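Protein-tyrosine-phosphatase (Chaetomium thermophilum var. thermophilum DSM 1495, PDB 5M43) probably removes phosphate from phosphotyrosine and phosphoserine or phosphothreonine of proteins, this piece being the dual-specificity phosphatase domain of Yvh1, a protein linked to ribosome assembly. Local coordinates at residues H33-I38 and R76-G81; H40-E45 and V52-I57; Y124-S129 and S140-W145; I133-A138 and W166-C171. All blocks are in the same frame, centred on the assembly; numbering follows the deposited sequence. Where two conformers were deposited one is given.

Contact 1: H33-I38 and R76-G81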
# COMPACT_ATOMS: atom_id res chain seq x y z
N HIS A 33 -7.45 5.67 7.99
CA HIS A 33 -6.67 6.30 6.92
C HIS A 33 -6.93 5.52 5.66
O HIS A 33 -6.88 4.29 5.69
CB HIS A 33 -5.15 6.29 7.20
CG HIS A 33 -4.73 7.17 8.33
ND1 HIS A 33 -5.06 6.92 9.64
CD2 HIS A 33 -3.94 8.27 8.34
CE1 HIS A 33 -4.53 7.86 10.41
NE2 HIS A 33 -3.85 8.69 9.64
N ILE A 34 -7.19 6.21 4.56
CA ILE A 34 -7.38 5.56 3.26
C ILE A 34 -6.40 6.18 2.26
O ILE A 34 -6.42 7.41 2.05
CB ILE A 34 -8.82 5.69 2.75
CG1 ILE A 34 -9.79 4.95 3.71
CG2 ILE A 34 -8.94 5.17 1.29
CD1 ILE A 34 -11.23 5.02 3.27
N LEU A 35 -5.55 5.35 1.66
CA LEU A 35 -4.73 5.74 0.51
C LEU A 35 -5.37 5.15 -0.73
O LEU A 35 -5.43 3.92 -0.88
CB LEU A 35 -3.30 5.21 0.70
CG LEU A 35 -2.39 5.42 -0.52
CD1 LEU A 35 -2.24 6.91 -0.85
CD2 LEU A 35 -1.03 4.78 -0.29
N SER A 36 -5.87 6.03 -1.62
CA SER A 36 -6.41 5.63 -2.91
C SER A 36 -5.29 5.73 -3.94
O SER A 36 -4.89 6.83 -4.33
CB SER A 36 -7.60 6.49 -3.31
OG SER A 36 -8.59 6.55 -2.27
N VAL A 37 -4.83 4.58 -4.44
CA VAL A 37 -3.84 4.60 -5.51
C VAL A 37 -4.66 4.57 -6.79
O VAL A 37 -4.65 3.58 -7.53
CB VAL A 37 -2.86 3.42 -5.42
CG1 VAL A 37 -1.67 3.61 -6.35
CG2 VAL A 37 -2.30 3.28 -3.94
N ILE A 38 -5.52 5.58 -6.93
CA ILE A 38 -6.44 5.77 -8.03
C ILE A 38 -7.14 7.06 -7.73
O ILE A 38 -7.20 7.45 -6.62
CB ILE A 38 -7.43 4.58 -8.09
CG1 ILE A 38 -8.37 4.69 -9.27
CG2 ILE A 38 -8.25 4.48 -6.83
CD1 ILE A 38 -9.15 3.42 -9.46
N ARG A 76 5.43 7.25 3.15
CA ARG A 76 5.26 8.17 4.29
C ARG A 76 3.80 8.22 4.77
O ARG A 76 3.54 8.24 5.99
CB ARG A 76 5.77 9.57 3.94
CG ARG A 76 7.30 9.61 3.82
CD ARG A 76 7.82 11.05 3.78
NE ARG A 76 7.23 11.76 2.66
CZ ARG A 76 7.85 11.96 1.49
NH1 ARG A 76 9.11 11.53 1.30
NH2 ARG A 76 7.21 12.60 0.52
N PHE A 77 2.83 8.18 3.84
CA PHE A 77 1.42 8.19 4.25
C PHE A 77 1.07 6.94 5.05
O PHE A 77 0.47 7.02 6.13
CB PHE A 77 0.49 8.26 3.03
CG PHE A 77 -0.93 8.36 3.41
CD1 PHE A 77 -1.51 9.62 3.61
CD2 PHE A 77 -1.72 7.19 3.51
CE1 PHE A 77 -2.87 9.74 3.96
CE2 PHE A 77 -3.10 7.28 3.87
CZ PHE A 77 -3.66 8.58 4.09
N ILE A 78 1.47 5.78 4.56
CA ILE A 78 1.17 4.51 5.24
C ILE A 78 1.88 4.47 6.60
O ILE A 78 1.26 4.19 7.65
CB ILE A 78 1.57 3.32 4.37
CG1 ILE A 78 0.75 3.31 3.05
CG2 ILE A 78 1.41 2.00 5.15
CD1 ILE A 78 1.27 2.33 2.05
N ASP A 79 3.18 4.78 6.61
CA ASP A 79 3.91 4.72 7.87
C ASP A 79 3.36 5.72 8.88
O ASP A 79 3.18 5.39 10.05
CB ASP A 79 5.41 4.97 7.61
CG ASP A 79 6.25 4.86 8.86
OD1 ASP A 79 6.33 3.72 9.35
OD2 ASP A 79 6.86 5.89 9.27
N SER A 80 3.14 6.98 8.46
CA SER A 80 2.67 7.94 9.46
C SER A 80 1.25 7.62 9.93
O SER A 80 0.93 7.81 11.11
CB SER A 80 2.76 9.38 8.96
OG SER A 80 1.95 9.57 7.84
N GLY A 81 0.40 7.09 9.04
CA GLY A 81 -0.92 6.67 9.51
C GLY A 81 -0.86 5.53 10.51
O GLY A 81 -1.53 5.57 11.54
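His-33 and Gly-81 meet ring to backbone: CA of Gly-81 lies over one face of the imidazole, 3.7 Å from its centroid and 17° off the normal, a CH-pi contact. Having no side chain, Gly-81 lets the helix backbone come this close to the ring. The same imidazole turns its edge toward the face of Phe-77 in an offset edge-to-face pair, with centroids 6.0 Å apart and planes at 70°. Phe-77 in turn leans on the strand, its CD2 packing 3.8 Å from CB of Leu-35 and its CZ approaching the carbonyl O of Ile-34 at 3.6 Å. With CG anti to the backbone N (chi1 -176°), the phenyl ring is carried off the helix onto the strand. Farther along, CD2 of Leu-35 reaches CG1 of Ile-78 at 4.1 Å, the two aliphatic chains crossing at about a right angle.

Behind this first shell, helix 71-83 runs antiparallel to strand 33-36, the segment axes 9.4 Å apart. Backbone hydrogen bonds to Leu-100 and Leu-55 fix the strand inside the parallel part of the sheet, and Tyr-117 of helix 109-121 touches Ile-78. The contact is thus a helix laid on an interior strand of the phosphatase alpha/beta fold, flanked by strands 99-102 and 53-56. No hydrogen bond crosses it, so the cohesion between the two segments comes from apolar, aromatic and CH-pi packing.

Contact 2: H40-E45 and V52-I57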
# COMPACT_ATOMS: atom_id res chain seq x y z
N HIS A 40 -9.95 9.12 -6.57
CA HIS A 40 -11.03 8.70 -5.68
C HIS A 40 -11.39 9.87 -4.79
O HIS A 40 -10.51 10.62 -4.36
CB HIS A 40 -10.55 7.51 -4.83
CG HIS A 40 -11.63 6.85 -4.02
ND1 HIS A 40 -12.48 5.92 -4.57
CD2 HIS A 40 -11.96 6.92 -2.71
CE1 HIS A 40 -13.30 5.45 -3.64
NE2 HIS A 40 -13.01 6.05 -2.50
N THR A 41 -12.68 9.96 -4.45
CA THR A 41 -13.19 10.89 -3.44
C THR A 41 -14.02 10.12 -2.41
O THR A 41 -14.96 9.40 -2.78
CB THR A 41 -14.06 11.98 -4.10
OG1 THR A 41 -13.31 12.68 -5.09
CG2 THR A 41 -14.54 12.98 -3.06
N VAL A 42 -13.69 10.28 -1.10
CA VAL A 42 -14.49 9.62 -0.06
C VAL A 42 -15.77 10.42 0.20
O VAL A 42 -15.81 11.64 0.02
CB VAL A 42 -13.69 9.42 1.24
CG1 VAL A 42 -12.49 8.56 0.97
CG2 VAL A 42 -13.26 10.75 1.85
N ASP A 43 -16.83 9.71 0.62
CA ASP A 43 -18.15 10.29 0.89
C ASP A 43 -18.15 10.85 2.30
O ASP A 43 -18.41 10.15 3.27
CB ASP A 43 -19.24 9.25 0.71
CG ASP A 43 -20.64 9.83 0.93
OD1 ASP A 43 -20.78 11.05 1.14
OD2 ASP A 43 -21.60 9.05 0.94
N ARG A 44 -17.86 12.15 2.41
CA ARG A 44 -17.76 12.78 3.72
C ARG A 44 -19.11 12.97 4.39
O ARG A 44 -19.16 13.25 5.59
CB ARG A 44 -17.06 14.13 3.62
CG ARG A 44 -15.64 14.09 3.01
CD ARG A 44 -14.65 13.75 4.09
NE ARG A 44 -13.26 13.76 3.63
CZ ARG A 44 -12.25 13.23 4.31
NH1 ARG A 44 -12.48 12.66 5.49
NH2 ARG A 44 -11.02 13.26 3.83
N GLU A 45 -20.21 12.83 3.64
CA GLU A 45 -21.53 12.87 4.24
C GLU A 45 -21.89 11.59 4.97
O GLU A 45 -22.90 11.56 5.69
CB GLU A 45 -22.59 13.16 3.18
CG GLU A 45 -22.15 14.19 2.19
CD GLU A 45 -22.36 15.57 2.72
OE1 GLU A 45 -23.42 15.81 3.34
OE2 GLU A 45 -21.44 16.42 2.55
N VAL A 52 -12.07 10.34 8.17
CA VAL A 52 -10.92 9.56 7.73
C VAL A 52 -9.90 10.49 7.10
O VAL A 52 -10.23 11.54 6.53
CB VAL A 52 -11.33 8.44 6.76
CG1 VAL A 52 -12.41 7.55 7.43
CG2 VAL A 52 -11.80 9.01 5.45
N LYS A 53 -8.63 10.12 7.25
CA LYS A 53 -7.51 10.84 6.63
C LYS A 53 -7.32 10.22 5.25
O LYS A 53 -7.10 9.01 5.14
CB LYS A 53 -6.26 10.70 7.51
CG LYS A 53 -5.03 11.45 6.98
CD LYS A 53 -5.14 12.92 7.23
CE LYS A 53 -3.81 13.62 6.93
NZ LYS A 53 -4.00 15.11 6.81
N HIS A 54 -7.44 11.02 4.19
CA HIS A 54 -7.50 10.50 2.83
C HIS A 54 -6.43 11.11 1.94
O HIS A 54 -6.25 12.33 1.94
CB HIS A 54 -8.87 10.79 2.23
CG HIS A 54 -9.08 10.16 0.90
ND1 HIS A 54 -9.63 10.83 -0.17
CD2 HIS A 54 -8.77 8.92 0.45
CE1 HIS A 54 -9.65 10.04 -1.22
NE2 HIS A 54 -9.15 8.86 -0.87
N LEU A 55 -5.74 10.27 1.15
CA LEU A 55 -4.86 10.72 0.09
C LEU A 55 -5.21 9.94 -1.17
O LEU A 55 -5.28 8.70 -1.12
CB LEU A 55 -3.39 10.51 0.45
CG LEU A 55 -2.37 10.79 -0.66
CD1 LEU A 55 -2.42 12.27 -1.02
CD2 LEU A 55 -0.91 10.42 -0.23
N SER A 56 -5.46 10.64 -2.27
CA SER A 56 -5.69 10.01 -3.58
C SER A 56 -4.63 10.44 -4.59
O SER A 56 -4.30 11.63 -4.74
CB SER A 56 -7.10 10.31 -4.12
OG SER A 56 -7.20 9.94 -5.50
N ILE A 57 -4.10 9.45 -5.29
CA ILE A 57 -3.14 9.66 -6.36
C ILE A 57 -3.76 9.20 -7.66
O ILE A 57 -4.19 8.04 -7.77
CB ILE A 57 -1.85 8.90 -6.07
CG1 ILE A 57 -1.17 9.51 -4.83
CG2 ILE A 57 -0.87 8.99 -7.26
CD1 ILE A 57 -0.09 8.61 -4.29
O HOH W 1 -11.78 12.56 -0.72
O HOH W 2 -8.15 13.81 4.78
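Strand 53-56 is an outermost strand of the mixed sheet in the phosphatase domain, and the irregular segment 40-45, which follows strand 33-36, runs back along it at 156° without forming a regular strand. His-54 is central to the contact. CG1 of Val-42 sits almost exactly above the imidazole, 3.6 Å from its centroid and 3° off the normal, a nearly ideal CH-pi geometry. Carbonyl O of His-40 approaches the ring at its edge, 3.3 Å from CE1 of His-54. A chi1 of -174° turns the ring toward the loop, while its NE2 is hydrogen-bonded to Ser-36 on the neighbouring strand and its ND1 shares a water with the backbone N of Val-42. Both ring nitrogens therefore have partners, which should restrict rotation of the imidazole.

Nearer the far end of the loop, Arg-44 bends at chi2 and brings its guanidinium back to the start of the strand. A second water joins its NH2, weakly, to the backbone N of His-54. NH1 of Arg-44 donates a 2.7 Å bond to O of Val-52, which lies in the guanidinium plane, while the donor lies in the carbonyl plane on a lone pair.

Contact 3: Y124-S129 and S140-W145; sequences YRFGKS and SRALEW. With NO3 (nitrate ion), chain C.
A type I beta turn from Tyr-124 to Gly-127 brings its backbone beside helix 135-147, closest where CA of Phe-126 lies 5.8 Å from CA of Arg-141. Gly-127 adopts a positive phi, and N of Tyr-124 and N of Arg-125 each donate to a nitrate, probably from the crystallisation liquor. Phe-126 packs against the helix. CB of Ala-142 stands over one face of its ring, 3.9 Å from the centroid, while the edge of the Phe-126 phenyl turns to the face of the five-membered ring of Trp-145 in an offset edge-to-face pair with planes at 89°.

This is the way the loop after helix 109-121 is fastened to the next helix in the helical part of the phosphatase domain, Leu-118 packing on Phe-126 as well. On the same face of the indole that Phe-126 approaches, Arg-125, bent at chi3, lays its guanidinium flat, the planes only 15° apart. Its CZ is 4.0 Å from the six-membered centroid, an off-centre cation-pi contact. CD of Arg-125 lies over the six-membered ring, 3.7 Å from its centroid. NE1 of Trp-145 donates to the carbonyl O of Lys-7. Arg-141 covers the turn itself: C of Phe-126 lies over its guanidinium, and its NH1 gives a weak 3.0 Å bond to O of Arg-125.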
# COMPACT_ATOMS: atom_id res chain seq x y z
N TYR A 124 15.12 -6.79 5.58
CA TYR A 124 15.74 -8.08 5.86
C TYR A 124 14.78 -9.24 5.67
O TYR A 124 15.22 -10.35 5.36
CB TYR A 124 16.29 -8.10 7.28
CG TYR A 124 17.45 -7.17 7.44
CD1 TYR A 124 18.71 -7.54 7.02
CD2 TYR A 124 17.27 -5.91 7.98
CE1 TYR A 124 19.77 -6.68 7.16
CE2 TYR A 124 18.33 -5.05 8.15
CZ TYR A 124 19.58 -5.43 7.73
OH TYR A 124 20.67 -4.57 7.91
N ARG A 125 13.49 -9.02 5.86
CA ARG A 125 12.53 -10.08 5.58
C ARG A 125 12.58 -10.52 4.12
O ARG A 125 12.36 -11.70 3.81
CB ARG A 125 11.12 -9.62 5.96
CG ARG A 125 10.04 -10.65 5.75
CD ARG A 125 8.67 -9.99 5.88
NE ARG A 125 8.38 -9.52 7.24
CZ ARG A 125 7.34 -8.73 7.53
NH1 ARG A 125 6.50 -8.30 6.54
NH2 ARG A 125 7.16 -8.33 8.79
N PHE A 126 12.85 -9.59 3.20
CA PHE A 126 12.81 -9.87 1.77
C PHE A 126 14.20 -10.01 1.16
O PHE A 126 14.34 -9.98 -0.07
CB PHE A 126 11.99 -8.79 1.07
CG PHE A 126 10.64 -8.64 1.66
CD1 PHE A 126 9.75 -9.70 1.58
CD2 PHE A 126 10.28 -7.50 2.36
CE1 PHE A 126 8.50 -9.62 2.14
CE2 PHE A 126 9.01 -7.39 2.93
CZ PHE A 126 8.12 -8.47 2.85
N GLY A 127 15.22 -10.16 2.01
CA GLY A 127 16.56 -10.57 1.59
C GLY A 127 17.69 -9.54 1.65
O GLY A 127 18.73 -9.77 1.02
N LYS A 128 17.54 -8.45 2.40
CA LYS A 128 18.52 -7.37 2.34
C LYS A 128 19.99 -7.82 2.46
O LYS A 128 20.87 -7.07 2.03
CB LYS A 128 18.22 -6.30 3.40
CG LYS A 128 19.26 -5.16 3.43
CD LYS A 128 18.91 -4.02 4.39
CE LYS A 128 20.19 -3.31 4.84
NZ LYS A 128 20.18 -1.84 4.50
N SER A 129 20.31 -9.02 2.95
CA SER A 129 21.69 -9.43 2.69
C SER A 129 21.92 -10.94 2.76
O SER A 129 22.88 -11.40 3.40
CB SER A 129 22.69 -8.72 3.61
OG SER A 129 22.99 -7.43 3.10
N SER A 140 9.66 -10.09 -5.57
CA SER A 140 8.84 -11.30 -5.68
C SER A 140 8.47 -11.84 -4.30
O SER A 140 7.34 -12.30 -4.06
CB SER A 140 9.61 -12.36 -6.47
OG SER A 140 8.85 -13.59 -6.41
N ARG A 141 9.43 -11.80 -3.39
CA ARG A 141 9.12 -12.28 -2.05
C ARG A 141 8.09 -11.39 -1.36
O ARG A 141 7.24 -11.89 -0.60
CB ARG A 141 10.41 -12.39 -1.24
CG ARG A 141 11.28 -13.53 -1.76
CD ARG A 141 12.72 -13.50 -1.27
NE ARG A 141 12.76 -13.51 0.19
CZ ARG A 141 13.85 -13.77 0.89
NH1 ARG A 141 13.80 -13.75 2.22
NH2 ARG A 141 14.99 -14.05 0.27
N ALA A 142 8.15 -10.07 -1.59
CA ALA A 142 7.15 -9.17 -1.00
C ALA A 142 5.79 -9.40 -1.65
O ALA A 142 4.76 -9.40 -0.95
CB ALA A 142 7.57 -7.70 -1.14
N LEU A 143 5.76 -9.65 -2.96
CA LEU A 143 4.49 -9.97 -3.61
C LEU A 143 3.90 -11.26 -3.04
O LEU A 143 2.69 -11.34 -2.81
CB LEU A 143 4.69 -10.03 -5.14
CG LEU A 143 3.52 -10.66 -5.92
CD1 LEU A 143 2.29 -9.79 -5.74
CD2 LEU A 143 3.87 -10.68 -7.40
N GLU A 144 4.72 -12.30 -2.86
CA GLU A 144 4.17 -13.55 -2.32
C GLU A 144 3.70 -13.36 -0.88
O GLU A 144 2.71 -13.98 -0.44
CB GLU A 144 5.20 -14.66 -2.37
CG GLU A 144 5.61 -15.03 -3.77
CD GLU A 144 4.39 -15.42 -4.56
OE1 GLU A 144 3.54 -16.20 -4.05
OE2 GLU A 144 4.24 -14.92 -5.68
N TRP A 145 4.36 -12.46 -0.15
CA TRP A 145 3.89 -12.13 1.20
C TRP A 145 2.48 -11.54 1.16
O TRP A 145 1.58 -11.95 1.91
CB TRP A 145 4.89 -11.15 1.84
CG TRP A 145 4.55 -10.78 3.29
CD1 TRP A 145 3.69 -9.80 3.72
CD2 TRP A 145 5.09 -11.38 4.43
NE1 TRP A 145 3.69 -9.75 5.11
CE2 TRP A 145 4.53 -10.72 5.57
CE3 TRP A 145 5.99 -12.42 4.63
CZ2 TRP A 145 4.87 -11.07 6.90
CZ3 TRP A 145 6.33 -12.78 5.99
CH2 TRP A 145 5.77 -12.09 7.07
N NO3 C . 13.34 -6.30 8.52
O1 NO3 C . 14.06 -5.47 7.95
O2 NO3 C . 12.88 -6.04 9.66
O3 NO3 C . 13.06 -7.39 7.96

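Contact 4: I133-A138 and W166-C171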
# COMPACT_ATOMS: atom_id res chain seq x y z
N ILE A 133 21.04 -11.63 -3.43
CA ILE A 133 19.64 -11.20 -3.44
C ILE A 133 19.50 -10.19 -4.56
O ILE A 133 20.20 -9.17 -4.58
CB ILE A 133 19.22 -10.59 -2.09
CG1 ILE A 133 17.72 -10.37 -2.07
CG2 ILE A 133 19.97 -9.26 -1.77
CD1 ILE A 133 17.00 -11.62 -2.29
N SER A 134 18.66 -10.49 -5.54
CA SER A 134 18.40 -9.54 -6.61
C SER A 134 17.17 -8.71 -6.27
O SER A 134 16.34 -9.09 -5.44
CB SER A 134 18.18 -10.28 -7.94
OG SER A 134 16.99 -11.07 -7.85
N ALA A 135 17.05 -7.54 -6.91
CA ALA A 135 15.82 -6.77 -6.73
C ALA A 135 14.60 -7.57 -7.16
O ALA A 135 13.55 -7.49 -6.52
CB ALA A 135 15.90 -5.46 -7.53
N LYS A 136 14.69 -8.27 -8.29
CA LYS A 136 13.57 -9.07 -8.74
C LYS A 136 13.16 -10.08 -7.69
O LYS A 136 11.96 -10.25 -7.38
CB LYS A 136 13.95 -9.77 -10.06
CG LYS A 136 12.79 -10.56 -10.62
CD LYS A 136 13.25 -11.41 -11.79
CE LYS A 136 12.81 -10.79 -13.11
NZ LYS A 136 11.52 -11.50 -13.52
N GLU A 137 14.15 -10.72 -7.04
CA GLU A 137 13.80 -11.70 -6.01
C GLU A 137 13.20 -11.03 -4.78
O GLU A 137 12.22 -11.52 -4.21
CB GLU A 137 15.00 -12.56 -5.61
CG GLU A 137 14.80 -13.22 -4.23
CD GLU A 137 15.58 -14.51 -4.01
OE1 GLU A 137 16.50 -14.82 -4.82
OE2 GLU A 137 15.32 -15.18 -2.98
N ALA A 138 13.72 -9.86 -4.38
CA ALA A 138 13.16 -9.19 -3.20
C ALA A 138 11.71 -8.79 -3.44
O ALA A 138 10.83 -9.00 -2.59
CB ALA A 138 14.05 -7.98 -2.85
N TRP A 166 12.87 0.86 -7.11
CA TRP A 166 12.70 1.32 -5.72
C TRP A 166 13.67 0.62 -4.76
O TRP A 166 14.41 1.27 -4.00
CB TRP A 166 11.24 1.05 -5.34
CG TRP A 166 10.84 1.39 -3.91
CD1 TRP A 166 10.34 0.53 -2.96
CD2 TRP A 166 10.86 2.70 -3.31
NE1 TRP A 166 10.08 1.23 -1.80
CE2 TRP A 166 10.35 2.56 -2.00
CE3 TRP A 166 11.24 3.98 -3.78
CZ2 TRP A 166 10.21 3.62 -1.13
CZ3 TRP A 166 11.10 5.04 -2.93
CH2 TRP A 166 10.58 4.85 -1.61
N TRP A 167 13.73 -0.71 -4.84
CA TRP A 167 14.67 -1.49 -4.02
C TRP A 167 16.11 -1.10 -4.30
O TRP A 167 16.92 -0.87 -3.38
CB TRP A 167 14.48 -2.98 -4.33
CG TRP A 167 15.38 -3.93 -3.57
CD1 TRP A 167 16.50 -4.55 -4.03
CD2 TRP A 167 15.18 -4.41 -2.23
NE1 TRP A 167 17.02 -5.38 -3.08
CE2 TRP A 167 16.22 -5.33 -1.96
CE3 TRP A 167 14.25 -4.14 -1.23
CZ2 TRP A 167 16.35 -5.98 -0.71
CZ3 TRP A 167 14.34 -4.82 -0.02
CH2 TRP A 167 15.42 -5.69 0.24
N ASP A 168 16.48 -1.08 -5.58
CA ASP A 168 17.87 -0.77 -5.92
C ASP A 168 18.28 0.67 -5.57
O ASP A 168 19.47 0.94 -5.43
CB ASP A 168 18.12 -1.04 -7.41
CG ASP A 168 18.33 -2.53 -7.76
OD1 ASP A 168 18.60 -3.33 -6.83
OD2 ASP A 168 18.24 -2.88 -8.96
N MET A 169 17.34 1.61 -5.47
CA MET A 169 17.59 2.95 -4.99
C MET A 169 17.65 3.01 -3.47
O MET A 169 17.93 4.08 -2.91
CB MET A 169 16.55 3.95 -5.55
CG MET A 169 16.63 4.19 -7.10
SD MET A 169 15.15 5.03 -7.69
CE MET A 169 15.64 6.77 -7.42
N GLY A 170 17.48 1.88 -2.81
CA GLY A 170 17.52 1.87 -1.35
C GLY A 170 16.22 2.31 -0.68
O GLY A 170 16.24 2.68 0.51
N CYS A 171 15.10 2.27 -1.40
CA CYS A 171 13.79 2.66 -0.88
C CYS A 171 13.82 4.05 -0.24
O CYS A 171 13.50 4.19 0.95
CB CYS A 171 13.22 1.63 0.09
SG CYS A 171 13.07 -0.05 -0.63
O HOH W 3 19.29 -5.99 -7.79
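Ser-134 sets the start of helix 135-147 and leads directly to Ala-135, which packs on Trp-167. Ser-134 is the N-cap: its OG accepts from N of Glu-137 at 3.0 Å with a fairly straight N-H...O angle of 153°, satisfying one of the amides left over in the first turn. Ala-135 then meets helix 157-168. Its CB packs 3.7 Å from CD1 of Trp-167 and also lies beside the carboxylate of Asp-168. A single water completes the joint, accepting from N of Ala-135 at 2.9 Å and donating to OD1 of Asp-168, so a helix-start amide is tied indirectly to an acidic side chain. One turn on, Ala-138 places its CB over the Trp-167 indole, 3.7 Å from the centroid of the six-membered ring and 16° off the normal. The extended chi1 of Trp-167 (180°) swings the indole across to the neighbouring helix.

Past Asp-168 the partner helix ends in a Schellman motif, Gly-170 taking positive phi. The contact thus joins the first turn of helix 135-147 to the last turn of helix 157-168, while Leu-119 of helix 109-121 and Pro-123 also pack on Trp-167.

How the contacts relate
All four contacts belong to one dual-specificity phosphatase domain but form two groups. Contacts 1 and 2, with centres 11 Å apart, share the sheet through neighbouring strands 33-36 and 53-56; contact 2 is nested within the chain loop that contact 1 closes. Contacts 3 and 4, only 9 Å apart between centres, both use helix 135-147, and their segments alternate along the chain; Lys-128, just past the turn, packs on Trp-167. The groups follow one another in sequence, and the centre of contact 2 is about 31 Å from the centres of contacts 3 and 4, across the chain's centre. One group thus lies on the sheet and the other among the helices, with helix 109-121 packing against parts of both.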